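PDB 5G4I: phospholyase from Arthrobacter aurescens, which uses pyridoxal phosphate to eliminate phosphate, probably from phosphoethanolamine, although it belongs to the class III aminotransferase family. Local coordinates for residues Asn63-Gly68 / Arg414-Phe419; Lys347-Ile352 / Gly429-Ser434; Gln80-Val85 / Asn315-Ala320. One frame throughout, in Å; residues are numbered along the deposited sequence.

Interaction 1. Residues Asn63-Gly68 / Arg414-Phe419. With PO4 (phosphate ion), chain D.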
# COMPACT_ATOMS: atom_id res chain seq x y z
N ASN A 63 4.16 8.25 16.44
CA ASN A 63 4.85 9.01 15.43
C ASN A 63 4.07 9.27 14.12
O ASN A 63 4.43 10.19 13.35
CB ASN A 63 6.17 8.39 15.05
CG ASN A 63 6.05 7.01 14.43
OD1 ASN A 63 5.03 6.34 14.51
ND2 ASN A 63 7.17 6.58 13.77
N VAL A 64 2.96 8.58 13.88
CA VAL A 64 2.16 8.83 12.72
C VAL A 64 1.56 10.27 12.72
O VAL A 64 1.62 10.99 11.69
CB VAL A 64 1.09 7.69 12.49
CG1 VAL A 64 0.06 8.11 11.47
CG2 VAL A 64 1.79 6.40 12.10
N PRO A 65 0.97 10.78 13.85
CA PRO A 65 0.52 12.16 13.92
C PRO A 65 1.68 13.11 14.21
O PRO A 65 1.81 13.77 15.23
CB PRO A 65 -0.47 12.13 15.13
CG PRO A 65 0.03 11.09 15.96
CD PRO A 65 0.56 10.01 15.05
N HIS A 66 2.62 13.12 13.22
CA HIS A 66 3.87 13.91 13.28
C HIS A 66 3.66 15.38 13.72
O HIS A 66 4.47 15.89 14.54
CB HIS A 66 4.49 13.94 11.83
CG HIS A 66 5.91 14.45 11.76
ND1 HIS A 66 6.95 13.81 12.39
CD2 HIS A 66 6.43 15.50 11.08
CE1 HIS A 66 8.07 14.47 12.07
NE2 HIS A 66 7.78 15.49 11.32
N VAL A 67 2.61 16.05 13.21
CA VAL A 67 2.32 17.44 13.55
C VAL A 67 1.15 17.64 14.53
O VAL A 67 0.53 18.72 14.58
CB VAL A 67 2.23 18.35 12.30
CG1 VAL A 67 3.62 18.40 11.59
CG2 VAL A 67 1.20 17.91 11.26
N GLY A 68 0.81 16.56 15.19
CA GLY A 68 -0.16 16.56 16.27
C GLY A 68 -1.56 16.03 15.87
O GLY A 68 -1.98 16.10 14.67
N ARG A 414 8.50 8.40 22.13
CA ARG A 414 8.55 8.82 20.72
C ARG A 414 7.25 9.54 20.48
O ARG A 414 6.41 9.09 19.75
CB ARG A 414 8.75 7.56 19.78
CG ARG A 414 8.76 7.85 18.23
CD ARG A 414 8.47 6.60 17.34
NE ARG A 414 7.08 6.20 17.63
CZ ARG A 414 6.54 5.04 17.22
NH1 ARG A 414 7.14 4.30 16.25
NH2 ARG A 414 5.31 4.67 17.51
N PRO A 415 7.16 10.79 21.00
CA PRO A 415 5.87 11.55 20.90
C PRO A 415 5.63 12.24 19.57
O PRO A 415 6.65 12.38 18.80
CB PRO A 415 6.03 12.59 22.02
CG PRO A 415 7.52 12.84 22.10
CD PRO A 415 8.14 11.49 21.88
N PRO A 416 4.45 12.73 19.24
CA PRO A 416 4.27 13.71 18.14
C PRO A 416 5.36 14.80 18.21
O PRO A 416 5.81 15.19 19.30
CB PRO A 416 2.84 14.24 18.36
CG PRO A 416 2.17 13.05 19.08
CD PRO A 416 3.19 12.51 20.02
N LEU A 417 5.82 15.29 17.04
CA LEU A 417 6.95 16.29 17.00
C LEU A 417 6.54 17.69 17.46
O LEU A 417 7.38 18.61 17.49
CB LEU A 417 7.64 16.31 15.60
CG LEU A 417 9.18 16.27 15.74
CD1 LEU A 417 9.71 14.92 16.12
CD2 LEU A 417 9.87 16.75 14.45
N VAL A 418 5.27 17.94 17.82
CA VAL A 418 4.79 19.14 18.49
C VAL A 418 4.92 19.06 20.02
O VAL A 418 4.55 20.00 20.73
CB VAL A 418 3.36 19.50 18.05
CG1 VAL A 418 3.28 19.92 16.63
CG2 VAL A 418 2.38 18.37 18.34
N PHE A 419 5.50 18.02 20.58
CA PHE A 419 5.74 17.85 22.04
C PHE A 419 6.87 18.78 22.43
O PHE A 419 7.96 18.89 21.81
CB PHE A 419 6.22 16.38 22.20
CG PHE A 419 6.39 15.81 23.61
CD1 PHE A 419 7.63 15.90 24.22
CD2 PHE A 419 5.39 15.05 24.22
CE1 PHE A 419 7.91 15.26 25.42
CE2 PHE A 419 5.66 14.42 25.43
CZ PHE A 419 6.91 14.50 25.99
P PO4 D . 5.28 1.22 15.89
O1 PO4 D . 6.58 1.69 15.58
O2 PO4 D . 4.19 2.29 16.02
O3 PO4 D . 5.55 1.05 17.38
O4 PO4 D . 4.76 -0.03 15.24
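His66 and Pro416 bring two irregular loops to within 4.9 Å, CA to CA, each loop folding there into a type I beta turn, Pro65 to Gly68 and Pro416 to Phe419. In this class III aminotransferase fold they follow strands 56-59 and 410-413, and their Asn63/Arg414 end reaches the cofactor site. A single backbone bond, Leu417 N to His66 O (2.9 Å, N-H...O 137°), ties the turns together. Gly68 closes the first turn at backbone angles that would jam a CB against the preceding carbonyl, and Val418 CG2 lies close by. Alongside, Pro65 O meets Pro416 CB at 3.3 Å. His66 CB leaves the backbone away from the other loop, but with CG anti to the backbone N (chi1 -167°) the imidazole swings beside Leu417, whose CB sits over one ring face, 4.2 Å from the centroid, as a CH-pi contact. At the other end the Asn63 amide and the Arg414 guanidinium stack with planes 10° apart. Asn63 OD1 lies 3.3 Å above the centre of the Arg414 guanidinium plane, a contact with the face that leaves the edge to a phosphate ion. Tyr61 and Gln254 of the same chain and Arg90 of the second subunit also bond this ion. It probably came from the crystallisation liquor, but its position is consistent with a place for the substrate's phosphate group. The Arg414 chain bends at chi3, and its two terminal nitrogens grip separate oxygens: NH1 bonds PO4 O1 at 2.8 Å and NH2 bonds PO4 O2 at 3.0 Å.

Interaction 2. Residues Lys347-Ile352 / Gly429-Ser434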
# COMPACT_ATOMS: atom_id res chain seq x y z
N LYS A 347 20.03 14.71 29.22
CA LYS A 347 20.59 15.07 30.55
C LYS A 347 19.71 14.57 31.69
O LYS A 347 20.23 13.96 32.66
CB LYS A 347 20.83 16.58 30.62
CG LYS A 347 21.97 17.01 29.69
N ARG A 348 18.42 14.75 31.56
CA ARG A 348 17.52 14.25 32.62
C ARG A 348 17.55 12.74 32.75
O ARG A 348 17.56 12.18 33.89
CB ARG A 348 16.09 14.69 32.44
CG ARG A 348 15.15 14.13 33.50
CD ARG A 348 15.25 14.88 34.82
NE ARG A 348 14.40 15.99 34.47
CZ ARG A 348 13.11 16.12 34.81
NH1 ARG A 348 12.53 15.31 35.68
NH2 ARG A 348 12.46 17.06 34.26
N LEU A 349 17.49 12.00 31.61
CA LEU A 349 17.54 10.54 31.66
C LEU A 349 18.93 10.04 32.20
O LEU A 349 18.93 9.02 32.87
CB LEU A 349 17.25 9.94 30.24
CG LEU A 349 15.85 10.09 29.73
CD1 LEU A 349 15.76 9.60 28.29
CD2 LEU A 349 14.85 9.26 30.57
N GLU A 350 20.06 10.70 31.86
CA GLU A 350 21.38 10.34 32.50
C GLU A 350 21.32 10.48 34.07
O GLU A 350 21.84 9.60 34.80
CB GLU A 350 22.47 11.14 31.90
CG GLU A 350 22.72 10.63 30.51
CD GLU A 350 23.68 11.43 29.69
OE1 GLU A 350 23.92 12.60 30.05
OE2 GLU A 350 24.14 10.86 28.62
N ASN A 351 20.66 11.51 34.56
CA ASN A 351 20.47 11.66 36.04
C ASN A 351 19.65 10.53 36.59
O ASN A 351 20.04 9.91 37.62
CB ASN A 351 19.86 13.03 36.39
CG ASN A 351 20.87 14.19 36.29
OD1 ASN A 351 22.05 13.99 36.14
ND2 ASN A 351 20.36 15.39 36.31
N ILE A 352 18.56 10.17 35.93
CA ILE A 352 17.72 9.03 36.33
C ILE A 352 18.52 7.75 36.32
O ILE A 352 18.40 6.94 37.29
CB ILE A 352 16.44 8.98 35.40
CG1 ILE A 352 15.55 10.18 35.66
CG2 ILE A 352 15.68 7.68 35.64
CD1 ILE A 352 14.47 10.58 34.67
N GLY A 429 8.83 13.44 34.96
CA GLY A 429 8.47 13.44 36.43
C GLY A 429 7.61 12.20 36.79
O GLY A 429 7.86 11.50 37.78
N GLN A 430 6.64 11.87 35.92
CA GLN A 430 5.87 10.61 36.16
C GLN A 430 6.74 9.38 36.03
O GLN A 430 6.58 8.43 36.85
CB GLN A 430 4.66 10.58 35.20
CG GLN A 430 3.65 11.62 35.44
CD GLN A 430 3.11 11.72 36.87
OE1 GLN A 430 2.52 10.76 37.37
NE2 GLN A 430 3.35 12.85 37.56
N LEU A 431 7.72 9.36 35.13
CA LEU A 431 8.60 8.25 34.97
C LEU A 431 9.44 8.02 36.21
O LEU A 431 9.59 6.86 36.71
CB LEU A 431 9.50 8.41 33.73
CG LEU A 431 10.57 7.33 33.50
CD1 LEU A 431 9.90 5.96 33.30
CD2 LEU A 431 11.46 7.68 32.31
N GLU A 432 10.01 9.12 36.75
CA GLU A 432 10.75 9.02 38.05
C GLU A 432 9.91 8.50 39.21
O GLU A 432 10.41 7.63 39.93
CB GLU A 432 11.34 10.36 38.45
CG GLU A 432 12.46 10.74 37.52
CD GLU A 432 13.55 11.68 38.29
OE1 GLU A 432 14.34 11.11 39.07
OE2 GLU A 432 13.52 12.81 38.01
N LEU A 433 8.70 8.97 39.34
CA LEU A 433 7.81 8.49 40.37
C LEU A 433 7.42 7.02 40.17
O LEU A 433 7.37 6.19 41.12
CB LEU A 433 6.60 9.38 40.50
CG LEU A 433 6.89 10.85 40.97
CD1 LEU A 433 5.70 11.68 40.75
CD2 LEU A 433 7.44 10.94 42.40
N SER A 434 7.19 6.63 38.92
CA SER A 434 6.95 5.22 38.60
C SER A 434 8.14 4.30 38.95
O SER A 434 7.96 3.20 39.56
CB SER A 434 6.48 5.16 37.10
OG SER A 434 5.94 3.82 36.86
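Ile352 and Glu432 meet between a segment of helix 334-355 and one of helix 421-436, which pack beside each other in the C-terminal part of the class III aminotransferase fold. The short segments run nearly parallel, 9° apart, with their axes 11.5 Å from each other, a wide spacing bridged by long side chains. The tight part is apolar. Ile352 CD1 presses against Glu432 CG at 3.5 Å, and Ile352 CG1 lies along the same methylene and the carboxyl carbon beyond it. Glu432 CG stands anti to the carbonyl carbon (chi1 -69°), and the chain then runs extended across the isoleucine. Deeper in, Leu349 CD2 touches Leu431 CD2 at 4.1 Å, the two side chains crossing at about a right angle; Met413 of strand 410-413 lies against both leucines. The outer side is looser and polar. Arg348 and Glu432, both partly exposed, form a long salt bridge, the guanidinium and carboxylate planes 61° apart. Asp425 and Arg355 add weak, long ion pairs to the arginine and the glutamate respectively. Bends at chi2 and chi3 turn the arginine so that Glu432 OE2 lies at the guanidinium edge, in its plane, 3.6 Å from Arg348 NH1.

Interaction 3. Residues Gln80-Val85 / Asn315-Ala320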
# COMPACT_ATOMS: atom_id res chain seq x y z
N GLN A 80 -10.06 20.88 1.21
CA GLN A 80 -10.11 21.79 0.04
C GLN A 80 -9.78 21.06 -1.25
O GLN A 80 -10.47 21.26 -2.28
CB GLN A 80 -9.23 23.04 0.23
CG GLN A 80 -9.80 23.89 1.37
CD GLN A 80 -8.94 24.95 1.99
OE1 GLN A 80 -8.12 25.49 1.34
NE2 GLN A 80 -9.24 25.34 3.25
N GLN A 81 -8.79 20.14 -1.23
CA GLN A 81 -8.52 19.36 -2.45
C GLN A 81 -9.62 18.38 -2.76
O GLN A 81 -9.91 18.15 -3.96
CB GLN A 81 -7.15 18.71 -2.40
CG GLN A 81 -6.67 18.13 -3.72
CD GLN A 81 -6.44 19.18 -4.83
OE1 GLN A 81 -5.77 20.24 -4.59
NE2 GLN A 81 -6.91 18.89 -6.03
N LEU A 82 -10.27 17.79 -1.75
CA LEU A 82 -11.37 16.90 -1.99
C LEU A 82 -12.62 17.59 -2.65
O LEU A 82 -13.43 16.89 -3.24
CB LEU A 82 -11.84 16.20 -0.69
CG LEU A 82 -10.90 15.08 -0.22
CD1 LEU A 82 -11.15 14.72 1.28
CD2 LEU A 82 -11.09 13.77 -1.04
N LEU A 83 -12.71 18.91 -2.46
CA LEU A 83 -13.79 19.74 -3.17
C LEU A 83 -13.37 20.11 -4.54
O LEU A 83 -14.16 20.75 -5.27
CB LEU A 83 -14.14 20.97 -2.34
CG LEU A 83 -14.81 20.68 -1.03
CD1 LEU A 83 -15.05 21.98 -0.22
CD2 LEU A 83 -16.10 19.91 -1.16
N THR A 84 -12.17 19.77 -4.98
CA THR A 84 -11.58 20.21 -6.26
C THR A 84 -11.47 19.07 -7.25
O THR A 84 -12.29 18.94 -8.20
CB THR A 84 -10.24 20.93 -5.99
OG1 THR A 84 -10.42 22.01 -5.03
CG2 THR A 84 -9.63 21.53 -7.25
N VAL A 85 -10.48 18.16 -7.08
CA VAL A 85 -10.35 16.95 -7.95
C VAL A 85 -9.37 15.95 -7.28
O VAL A 85 -8.52 16.40 -6.49
CB VAL A 85 -9.86 17.33 -9.38
CG1 VAL A 85 -8.42 17.79 -9.44
CG2 VAL A 85 -10.14 16.23 -10.39
N ASN A 315 -1.77 10.89 -5.95
CA ASN A 315 -3.02 11.60 -6.19
C ASN A 315 -2.96 13.00 -5.53
O ASN A 315 -2.16 13.24 -4.62
CB ASN A 315 -4.22 10.74 -5.70
CG ASN A 315 -4.38 10.70 -4.17
OD1 ASN A 315 -4.74 11.68 -3.52
ND2 ASN A 315 -4.11 9.55 -3.57
N PRO A 316 -3.81 13.99 -5.97
CA PRO A 316 -3.70 15.31 -5.48
C PRO A 316 -3.99 15.50 -3.96
O PRO A 316 -3.45 16.41 -3.33
CB PRO A 316 -4.79 16.09 -6.30
CG PRO A 316 -5.01 15.26 -7.53
CD PRO A 316 -4.78 13.86 -7.09
N VAL A 317 -4.89 14.64 -3.40
CA VAL A 317 -5.26 14.73 -1.99
C VAL A 317 -4.12 14.24 -1.03
O VAL A 317 -3.72 14.92 -0.08
CB VAL A 317 -6.60 14.03 -1.72
CG1 VAL A 317 -6.87 13.97 -0.23
CG2 VAL A 317 -7.70 14.79 -2.44
N SER A 318 -3.52 13.08 -1.38
CA SER A 318 -2.29 12.64 -0.73
C SER A 318 -1.16 13.69 -0.83
O SER A 318 -0.49 13.95 0.18
CB SER A 318 -1.80 11.31 -1.35
OG SER A 318 -2.70 10.23 -1.03
N SER A 319 -1.01 14.28 -2.01
CA SER A 319 0.01 15.33 -2.20
C SER A 319 -0.28 16.54 -1.32
O SER A 319 0.66 17.12 -0.73
CB SER A 319 0.08 15.70 -3.68
OG SER A 319 0.41 14.57 -4.52
N ALA A 320 -1.54 16.97 -1.23
CA ALA A 320 -1.95 18.11 -0.35
C ALA A 320 -1.61 17.80 1.11
O ALA A 320 -1.11 18.66 1.87
CB ALA A 320 -3.43 18.46 -0.57
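The C-terminal turn of helix 72-82 packs against the N-terminal turn of helix 316-331, a helix-end contact of the class III aminotransferase fold at the interface with the second subunit, with Gln81 set against Pro316 and Val317. With CG anti to the backbone N (chi1 -167°) and a bend at chi2, the Gln81 side chain curls toward the loop that follows the helix. Its NE2 donates to Val85 O at 3.0 Å in an almost straight bond (N-H...O 178°), with the acceptor in the amide plane. The other end of the amide, OE1, accepts from Arg95, so both polar atoms of this buried side chain are engaged and its rotation is fixed. The Gln81 and Pro316 side chains cross at about a right angle, Gln81 NE2 lying 3.5 Å from Pro316 CB. The Gln81 and Val317 side chains pass each other in opposite directions, Gln81 CG 3.7 Å from Val317 CG2, and Leu82 CD2 reaches the same Val317 methyl at 3.8 Å. On the next turn Gln81 CB meets Ala320 CB at 4.2 Å. An alanine in place of Gln81 would probably deprive Val85 O of its side-chain donor and Arg95 of its acceptor, and open a gap beside Pro316. Leu82 also packs on Ile78 of the second subunit, while Val85 packs on Val42 of that subunit. Asn315 is the N-cap of helix 316-331: Ser318 N bonds Asn315 OD1 at 2.8 Å from above the carbonyl plane, 39° out of it, and the Ser319 side chain, through OG, donates to the Asn315 backbone O at 2.9 Å.

Interactions 1 and 3 are buried, whereas interaction 2 is partly buried and lies away from the cofactor. The same elements recur: helix 316-331 supplies one side of interaction 3 and its later residues cover His66 and Val418 of interaction 1, and helix 334-355 carries one side of interaction 2 while its first residue, Leu334, packs on interaction 1. Chemistry follows place. Loops near the cofactor join through a backbone bond and a stacked arginine whose edge holds an anion; the helix pair relies on aliphatic packing edged by a long salt bridge; the helix ends by the second subunit pair aliphatic contacts with a glutamine bonded to its own segment and to Arg95. Centres of interactions 2 and 3 are 44 Å apart.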